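Local atomic coordinates of probable outer membrane protein (Pseudomonas aeruginosa, PDB entry 3DWO), a protein that probably carries long-chain fatty acids or other hydrophobic compounds across the outer membrane, as a beta-barrel channel of the OmpP1/FadL family. Residues Thr7-Gly12 / Asp26-Phe31; Trp13-Ala16 / Leu22-Asn25; Gly342-Val347 / Thr352-Val357. All blocks are in the same frame, centred on the assembly; numbering follows the deposited sequence.

Overall arrangement
All three contacts gather on one side of the chain's centre; contacts 1 and 2 lie within the N-terminal plug and contact 3 in the barrel wall beside it. Contacts 1 and 2 share helix 10-14 and have centres about 7 Å apart; along the chain contact 2 is nested inside the loop that contact 1 closes. Contact 3, the hairpin of strands 336-346 and 351-360, comes far later in sequence, yet its centre lies about 9 Å from that of contact 2 and about 15 Å from that of contact 1. The joint is a salt bridge of 2.9 Å from R15 NH1 of contact 2 to D344 OD1 of contact 3, which ties plug to wall.

Contact 1: residues Thr7-Gly12 / Asp26-Phe31; sequences TTNTAG and DPSAAF
Within the N-terminal plug of this FadL-type barrel, the contact joins the start of helix 10-14 to the turn before helix 29-32 through N9 and D26. N9 ND2 donates to D26 OD1 over 2.7 Å, a bent bond with an N-H...O angle of 136°. The acceptor lies almost in the amide plane, and the donor meets OD1 on its syn side, tilted out of the carboxylate plane. From the opposite face comes S28 N, 3.0 Å from D26 OD1, the capping bond of the type I turn from D26 to A29; S28 OG braces the other oxygen, D26 OD2, at 2.7 Å. N9 is the N-cap residue of helix 10-14: its OD1 accepts from G12 N at 2.9 Å, and chi1 of 47° folds the side chain back between its own N and C to reach it. Further along, T7 OG1 sits in the plane of the F31 ring at its edge, 3.3 Å from CE2; the same hydroxyl is hydrogen-bonded to N32 OD1, and F215 and H233 meet F31 edge-to-face. N9 ND2 also bonds Q46 OE1 of strand 44-63. One buried amide thus caps a helix with its oxygen and, with its nitrogen, links plug turn and wall, which should fix its rotation.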
loop_
_atom_site.group_PDB
_atom_site.type_symbol
_atom_site.label_atom_id
_atom_site.label_comp_id
_atom_site.label_asym_id
_atom_site.label_seq_id
_atom_site.Cartn_x
_atom_site.Cartn_y
_atom_site.Cartn_z
ATOM N N THR A 7 2.567 6.645 -7.565
ATOM C CA THR A 7 1.773 7.856 -7.758
ATOM C C THR A 7 2.136 8.523 -9.090
ATOM O O THR A 7 2.794 9.569 -9.115
ATOM C CB THR A 7 2.019 8.845 -6.593
ATOM O OG1 THR A 7 3.403 9.230 -6.569
ATOM C CG2 THR A 7 1.675 8.182 -5.256
ATOM N N THR A 8 1.693 7.922 -10.193
ATOM C CA THR A 8 1.996 8.435 -11.531
ATOM C C THR A 8 0.749 8.539 -12.398
ATOM O O THR A 8 -0.369 8.316 -11.936
ATOM C CB THR A 8 2.991 7.497 -12.262
ATOM O OG1 THR A 8 3.953 7.002 -11.323
ATOM C CG2 THR A 8 3.725 8.237 -13.359
ATOM N N ASN A 9 0.953 8.881 -13.663
ATOM C CA ASN A 9 -0.140 8.982 -14.618
ATOM C C ASN A 9 -0.015 7.799 -15.577
ATOM O O ASN A 9 0.895 6.967 -15.440
ATOM C CB ASN A 9 -0.059 10.299 -15.390
ATOM C CG ASN A 9 1.334 10.586 -15.903
ATOM O OD1 ASN A 9 2.053 9.678 -16.332
ATOM N ND2 ASN A 9 1.723 11.852 -15.870
ATOM N N THR A 10 -0.919 7.728 -16.551
ATOM C CA THR A 10 -0.916 6.627 -17.504
ATOM C C THR A 10 0.385 6.499 -18.284
ATOM O O THR A 10 0.845 5.385 -18.539
ATOM C CB THR A 10 -2.073 6.756 -18.491
ATOM O OG1 THR A 10 -1.874 7.915 -19.309
ATOM C CG2 THR A 10 -3.372 6.899 -17.743
ATOM N N ALA A 11 0.971 7.628 -18.672
ATOM C CA ALA A 11 2.230 7.605 -19.407
ATOM C C ALA A 11 3.261 6.899 -18.531
ATOM O O ALA A 11 3.988 6.031 -18.997
ATOM C CB ALA A 11 2.688 9.026 -19.723
ATOM N N GLY A 12 3.309 7.271 -17.255
ATOM C CA GLY A 12 4.243 6.639 -16.335
ATOM C C GLY A 12 4.017 5.136 -16.260
ATOM O O GLY A 12 4.970 4.352 -16.327
ATOM N N ASP A 26 5.568 16.750 -18.097
ATOM C CA ASP A 26 4.798 15.722 -17.409
ATOM C C ASP A 26 4.238 16.323 -16.121
ATOM O O ASP A 26 4.965 16.513 -15.144
ATOM C CB ASP A 26 5.696 14.521 -17.095
ATOM C CG ASP A 26 4.996 13.466 -16.262
ATOM O OD1 ASP A 26 3.773 13.587 -16.039
ATOM O OD2 ASP A 26 5.671 12.511 -15.832
ATOM N N PRO A 27 2.932 16.628 -16.106
ATOM C CA PRO A 27 2.262 17.216 -14.942
ATOM C C PRO A 27 2.380 16.435 -13.631
ATOM O O PRO A 27 2.166 17.002 -12.558
ATOM C CB PRO A 27 0.818 17.363 -15.416
ATOM C CG PRO A 27 0.662 16.237 -16.381
ATOM C CD PRO A 27 1.952 16.306 -17.159
ATOM N N SER A 28 2.727 15.152 -13.708
ATOM C CA SER A 28 2.871 14.345 -12.495
ATOM C C SER A 28 4.007 14.891 -11.636
ATOM O O SER A 28 4.169 14.501 -10.478
ATOM C CB SER A 28 3.161 12.884 -12.841
ATOM O OG SER A 28 4.422 12.754 -13.471
ATOM N N ALA A 29 4.797 15.793 -12.210
ATOM C CA ALA A 29 5.911 16.396 -11.489
ATOM C C ALA A 29 5.413 17.225 -10.306
ATOM O O ALA A 29 6.146 17.459 -9.351
ATOM C CB ALA A 29 6.730 17.277 -12.435
ATOM N N ALA A 30 4.165 17.673 -10.376
ATOM C CA ALA A 30 3.584 18.477 -9.306
ATOM C C ALA A 30 3.737 17.784 -7.947
ATOM O O ALA A 30 3.772 18.443 -6.905
ATOM C CB ALA A 30 2.116 18.748 -9.599
ATOM N N PHE A 31 3.846 16.460 -7.958
ATOM C CA PHE A 31 3.991 15.714 -6.712
ATOM C C PHE A 31 5.293 14.919 -6.624
ATOM O O PHE A 31 6.041 15.048 -5.658
ATOM C CB PHE A 31 2.803 14.759 -6.529
ATOM C CG PHE A 31 2.921 13.860 -5.328
ATOM C CD1 PHE A 31 2.847 14.380 -4.039
ATOM C CD2 PHE A 31 3.124 12.490 -5.485
ATOM C CE1 PHE A 31 2.973 13.549 -2.925
ATOM C CE2 PHE A 31 3.252 11.651 -4.376
ATOM C CZ PHE A 31 3.176 12.181 -3.094
#

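Contact 2: residues Trp13-Ala16 / Leu22-Asn25; sequences WGRA and LFPN
The backbones of these two plug segments stay well apart, R15 CA and F23 CA being the nearest pair at 11.0 Å, and side chains span the gap. Residues 13-16 finish helix 10-14 in a Schellman motif: A16, with a positive phi of 54°, is the C-prime residue, and the bonds from M17 N to G12 O and from A16 N to W13 O define it. Residues 22-25 belong to the irregular loop that leads on to helix 29-32. The contact itself is a cation-pi interaction. R15 CZ lies 3.8 Å from the centroid of the F23 ring and 29° off its normal, so the guanidinium sits over the face, with its plane inclined 32° to the ring rather than stacked flat. The two side chains run past one another in opposite directions. An extended arginine chain from CG to NE carries the charged group this far, and NE comes within 3.2 Å of F23 CE2 while CD passes the same rim atom. The charge has a further partner, since R15 NH1 makes a salt bridge with D344 of the barrel wall; the F23 side chain also packs on V293 of strand 287-295. The cation is therefore held by a carboxylate and an aromatic face together. A water in the plane of the F23 ring, at its edge, accepts from F23 N at 2.8 Å and, weakly, from R15 NH2 at 3.0 Å.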
loop_
_atom_site.group_PDB
_atom_site.type_symbol
_atom_site.label_atom_id
_atom_site.label_comp_id
_atom_site.label_asym_id
_atom_site.label_seq_id
_atom_site.Cartn_x
_atom_site.Cartn_y
_atom_site.Cartn_z
ATOM N N TRP A 13 2.757 4.724 -16.126
ATOM C CA TRP A 13 2.441 3.302 -16.060
ATOM C C TRP A 13 2.905 2.589 -17.319
ATOM O O TRP A 13 3.351 1.442 -17.259
ATOM C CB TRP A 13 0.935 3.077 -15.880
ATOM C CG TRP A 13 0.499 3.086 -14.444
ATOM C CD1 TRP A 13 -0.143 4.094 -13.788
ATOM C CD2 TRP A 13 0.724 2.054 -13.474
ATOM N NE1 TRP A 13 -0.330 3.760 -12.470
ATOM C CE2 TRP A 13 0.194 2.514 -12.248
ATOM C CE3 TRP A 13 1.324 0.787 -13.522
ATOM C CZ2 TRP A 13 0.247 1.752 -11.075
ATOM C CZ3 TRP A 13 1.375 0.028 -12.354
ATOM C CH2 TRP A 13 0.839 0.516 -11.147
ATOM N N GLY A 14 2.799 3.277 -18.455
ATOM C CA GLY A 14 3.198 2.694 -19.724
ATOM C C GLY A 14 4.671 2.338 -19.814
ATOM O O GLY A 14 5.053 1.444 -20.570
ATOM N N ARG A 15 5.509 3.033 -19.053
ATOM C CA ARG A 15 6.941 2.752 -19.068
ATOM C C ARG A 15 7.456 2.262 -17.718
ATOM O O ARG A 15 8.627 2.452 -17.378
ATOM C CB ARG A 15 7.722 3.990 -19.518
ATOM C CG ARG A 15 7.310 5.279 -18.835
ATOM C CD ARG A 15 8.133 6.452 -19.343
ATOM N NE ARG A 15 7.721 7.700 -18.709
ATOM C CZ ARG A 15 6.950 8.619 -19.279
ATOM N NH1 ARG A 15 6.501 8.451 -20.514
ATOM N NH2 ARG A 15 6.618 9.707 -18.603
ATOM N N ALA A 16 6.575 1.611 -16.961
ATOM C CA ALA A 16 6.913 1.074 -15.645
ATOM C C ALA A 16 7.516 2.129 -14.726
ATOM O O ALA A 16 8.406 1.831 -13.926
ATOM C CB ALA A 16 7.874 -0.105 -15.788
ATOM N N LEU A 22 10.391 13.098 -15.085
ATOM C CA LEU A 22 11.333 13.950 -15.801
ATOM C C LEU A 22 11.135 14.053 -17.314
ATOM O O LEU A 22 11.834 14.822 -17.974
ATOM C CB LEU A 22 12.771 13.520 -15.491
ATOM C CG LEU A 22 13.213 13.730 -14.037
ATOM C CD1 LEU A 22 14.685 13.393 -13.880
ATOM C CD2 LEU A 22 12.962 15.173 -13.628
ATOM N N PHE A 23 10.200 13.288 -17.871
ATOM C CA PHE A 23 9.934 13.370 -19.305
ATOM C C PHE A 23 9.296 14.732 -19.575
ATOM O O PHE A 23 8.592 15.276 -18.726
ATOM C CB PHE A 23 8.995 12.246 -19.752
ATOM C CG PHE A 23 9.703 10.956 -20.077
ATOM C CD1 PHE A 23 10.125 10.688 -21.377
ATOM C CD2 PHE A 23 9.970 10.019 -19.083
ATOM C CE1 PHE A 23 10.804 9.507 -21.681
ATOM C CE2 PHE A 23 10.648 8.839 -19.375
ATOM C CZ PHE A 23 11.066 8.583 -20.679
ATOM N N PRO A 24 9.544 15.304 -20.764
ATOM C CA PRO A 24 9.013 16.610 -21.172
ATOM C C PRO A 24 7.546 16.913 -20.847
ATOM O O PRO A 24 6.640 16.183 -21.244
ATOM C CB PRO A 24 9.287 16.631 -22.673
ATOM C CG PRO A 24 10.601 15.920 -22.758
ATOM C CD PRO A 24 10.396 14.732 -21.825
ATOM N N ASN A 25 7.335 18.011 -20.124
ATOM C CA ASN A 25 6.003 18.475 -19.748
ATOM C C ASN A 25 5.084 17.416 -19.138
ATOM O O ASN A 25 3.960 17.217 -19.598
ATOM C CB ASN A 25 5.317 19.108 -20.962
ATOM C CG ASN A 25 6.113 20.267 -21.539
ATOM O OD1 ASN A 25 6.462 21.213 -20.831
ATOM N ND2 ASN A 25 6.400 20.198 -22.831
HETATM O O HOH W 1 8.186 11.590 -16.842
#

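Contact 3: residues Gly342-Val347 / Thr352-Val357; sequences GGDYKV and TMRAGV. With C8E ((hydroxyethyloxy)tri(ethyloxy)octane), chain G; C8E ((hydroxyethyloxy)tri(ethyloxy)octane), chain J.
A beta hairpin of the barrel wall forms this contact, strand 336-346 pairing with strand 351-360 in antiparallel fashion; the short axes lie 4.5 Å apart with their directions 159° apart. Two hydrogen-bonded pairs set the register. Y345 and M353 exchange both bonds, Y345 N to M353 O and M353 N to Y345 O, each 2.7 Å. At G343 and A355 the ladder is looser: G343 N reaches A355 O at 3.1 Å, but the return bond from A355 N is weak. In the non-hydrogen-bonded pair between the glycines, G342 CA and G356 CA approach to 3.8 Å, a closeness that the missing side chains allow.

D344, R354, T352 and K346 share one face of the ladder; at D344 and R354 it meets the plug. There R354 NE makes a salt bridge with D344 OD2 at 2.7 Å, bent to 136° at the hydrogen and arriving from above the carboxylate plane, the two flat groups being inclined 65° to each other. The arginine's aliphatic part lies along the same carboxylate, CD beside OD1. D344 OD1 is taken by R15 of the plug, and R354 NH2 by D398, so charges alternate in a chain that probably favours ionised carboxylates.

The other face, with Y345, M353 and A355, meets detergent. C6 of the C8E of chain G lies 3.7 Å from Y345 CB, approaching the ring obliquely; the C8E of chain J runs past M353 SD and A355 CB. M353, bent near its end, presses CE on V347 CG2 at 3.3 Å, tighter than usual van der Waals contact. A charged pair turned to the plug and a face of Y345, M353 and A355 lined by detergent: such a two-faced antiparallel ladder is typical of an outer-membrane beta-barrel wall.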
loop_
_atom_site.group_PDB
_atom_site.type_symbol
_atom_site.label_atom_id
_atom_site.label_comp_id
_atom_site.label_asym_id
_atom_site.label_seq_id
_atom_site.Cartn_x
_atom_site.Cartn_y
_atom_site.Cartn_z
ATOM N N GLY A 342 12.816 2.234 -19.033
ATOM C CA GLY A 342 11.848 2.216 -20.110
ATOM C C GLY A 342 11.909 3.527 -20.860
ATOM O O GLY A 342 12.744 4.376 -20.549
ATOM N N GLY A 343 11.034 3.708 -21.842
ATOM C CA GLY A 343 11.059 4.946 -22.591
ATOM C C GLY A 343 9.907 5.144 -23.551
ATOM O O GLY A 343 9.036 4.285 -23.688
ATOM N N ASP A 344 9.928 6.291 -24.223
ATOM C CA ASP A 344 8.903 6.679 -25.181
ATOM C C ASP A 344 9.460 6.786 -26.596
ATOM O O ASP A 344 10.593 7.232 -26.802
ATOM C CB ASP A 344 8.314 8.035 -24.781
ATOM C CG ASP A 344 7.375 7.943 -23.598
ATOM O OD1 ASP A 344 7.547 7.032 -22.763
ATOM O OD2 ASP A 344 6.467 8.793 -23.500
ATOM N N TYR A 345 8.656 6.378 -27.569
ATOM C CA TYR A 345 9.056 6.457 -28.965
ATOM C C TYR A 345 7.935 7.072 -29.788
ATOM O O TYR A 345 6.843 6.515 -29.874
ATOM C CB TYR A 345 9.380 5.075 -29.525
ATOM C CG TYR A 345 9.946 5.148 -30.921
ATOM C CD1 TYR A 345 11.279 5.497 -31.130
ATOM C CD2 TYR A 345 9.139 4.928 -32.036
ATOM C CE1 TYR A 345 11.795 5.630 -32.413
ATOM C CE2 TYR A 345 9.645 5.060 -33.325
ATOM C CZ TYR A 345 10.976 5.412 -33.505
ATOM O OH TYR A 345 11.489 5.555 -34.775
ATOM N N LYS A 346 8.203 8.225 -30.388
ATOM C CA LYS A 346 7.205 8.894 -31.210
ATOM C C LYS A 346 7.186 8.237 -32.584
ATOM O O LYS A 346 8.152 8.323 -33.340
ATOM C CB LYS A 346 7.540 10.380 -31.339
ATOM C CG LYS A 346 7.584 11.102 -30.004
ATOM C CD LYS A 346 8.238 12.467 -30.118
ATOM C CE LYS A 346 8.398 13.106 -28.745
ATOM N NZ LYS A 346 9.141 14.397 -28.811
ATOM N N VAL A 347 6.084 7.566 -32.893
ATOM C CA VAL A 347 5.936 6.887 -34.172
ATOM C C VAL A 347 5.611 7.900 -35.259
ATOM O O VAL A 347 6.158 7.849 -36.359
ATOM C CB VAL A 347 4.809 5.844 -34.106
ATOM C CG1 VAL A 347 4.749 5.059 -35.406
ATOM C CG2 VAL A 347 5.037 4.920 -32.924
ATOM N N THR A 352 2.498 7.819 -30.223
ATOM C CA THR A 352 3.707 7.605 -29.446
ATOM C C THR A 352 3.538 6.269 -28.730
ATOM O O THR A 352 2.449 5.944 -28.255
ATOM C CB THR A 352 3.931 8.731 -28.418
ATOM O OG1 THR A 352 4.993 8.362 -27.528
ATOM C CG2 THR A 352 2.673 8.982 -27.625
ATOM N N MET A 353 4.610 5.487 -28.684
ATOM C CA MET A 353 4.584 4.182 -28.036
ATOM C C MET A 353 5.493 4.149 -26.822
ATOM O O MET A 353 6.559 4.764 -26.824
ATOM C CB MET A 353 5.027 3.093 -29.012
ATOM C CG MET A 353 3.976 2.693 -30.018
ATOM S SD MET A 353 4.587 1.387 -31.103
ATOM C CE MET A 353 3.876 1.893 -32.674
ATOM N N ARG A 354 5.067 3.423 -25.792
ATOM C CA ARG A 354 5.840 3.303 -24.565
ATOM C C ARG A 354 5.963 1.851 -24.128
ATOM O O ARG A 354 5.135 1.005 -24.471
ATOM C CB ARG A 354 5.186 4.090 -23.426
ATOM C CG ARG A 354 4.755 5.486 -23.795
ATOM C CD ARG A 354 4.529 6.346 -22.559
ATOM N NE ARG A 354 4.055 7.677 -22.925
ATOM C CZ ARG A 354 2.820 7.937 -23.333
ATOM N NH1 ARG A 354 1.930 6.956 -23.422
ATOM N NH2 ARG A 354 2.471 9.176 -23.656
ATOM N N ALA A 355 7.004 1.584 -23.353
ATOM C CA ALA A 355 7.265 0.257 -22.820
ATOM C C ALA A 355 8.257 0.410 -21.672
ATOM O O ALA A 355 8.963 1.417 -21.577
ATOM C CB ALA A 355 7.840 -0.642 -23.900
ATOM N N GLY A 356 8.303 -0.585 -20.795
ATOM C CA GLY A 356 9.219 -0.526 -19.677
ATOM C C GLY A 356 9.074 -1.727 -18.769
ATOM O O GLY A 356 8.108 -2.487 -18.870
ATOM N N VAL A 357 10.047 -1.896 -17.882
ATOM C CA VAL A 357 10.051 -2.989 -16.931
ATOM C C VAL A 357 10.666 -2.461 -15.641
ATOM O O VAL A 357 11.451 -1.513 -15.662
ATOM C CB VAL A 357 10.902 -4.173 -17.432
ATOM C CG1 VAL A 357 10.332 -4.712 -18.740
ATOM C CG2 VAL A 357 12.342 -3.721 -17.618
HETATM C C1 C8E G . 12.353 0.466 -24.038
HETATM C C2 C8E G . 11.976 1.431 -25.061
HETATM C C3 C8E G . 10.538 1.649 -25.205
HETATM C C4 C8E G . 10.126 1.004 -26.443
HETATM C C5 C8E G . 9.187 1.897 -27.162
HETATM C C6 C8E G . 9.068 1.484 -28.548
HETATM C C1 C8E J . 0.304 -0.730 -28.666
HETATM C C2 C8E J . 1.279 -0.336 -27.661
HETATM C C3 C8E J . 2.432 -1.224 -27.540
HETATM C C4 C8E J . 3.600 -0.477 -27.977
HETATM C C5 C8E J . 4.799 -1.007 -27.281
HETATM C C6 C8E J . 5.775 -1.464 -28.253
HETATM C C7 C8E J . 6.982 -1.378 -27.454
HETATM C C8 C8E J . 7.969 -2.329 -28.000
HETATM O O9 C8E J . 8.544 -3.449 -27.342
HETATM C C10 C8E J . 9.296 -3.251 -26.157
#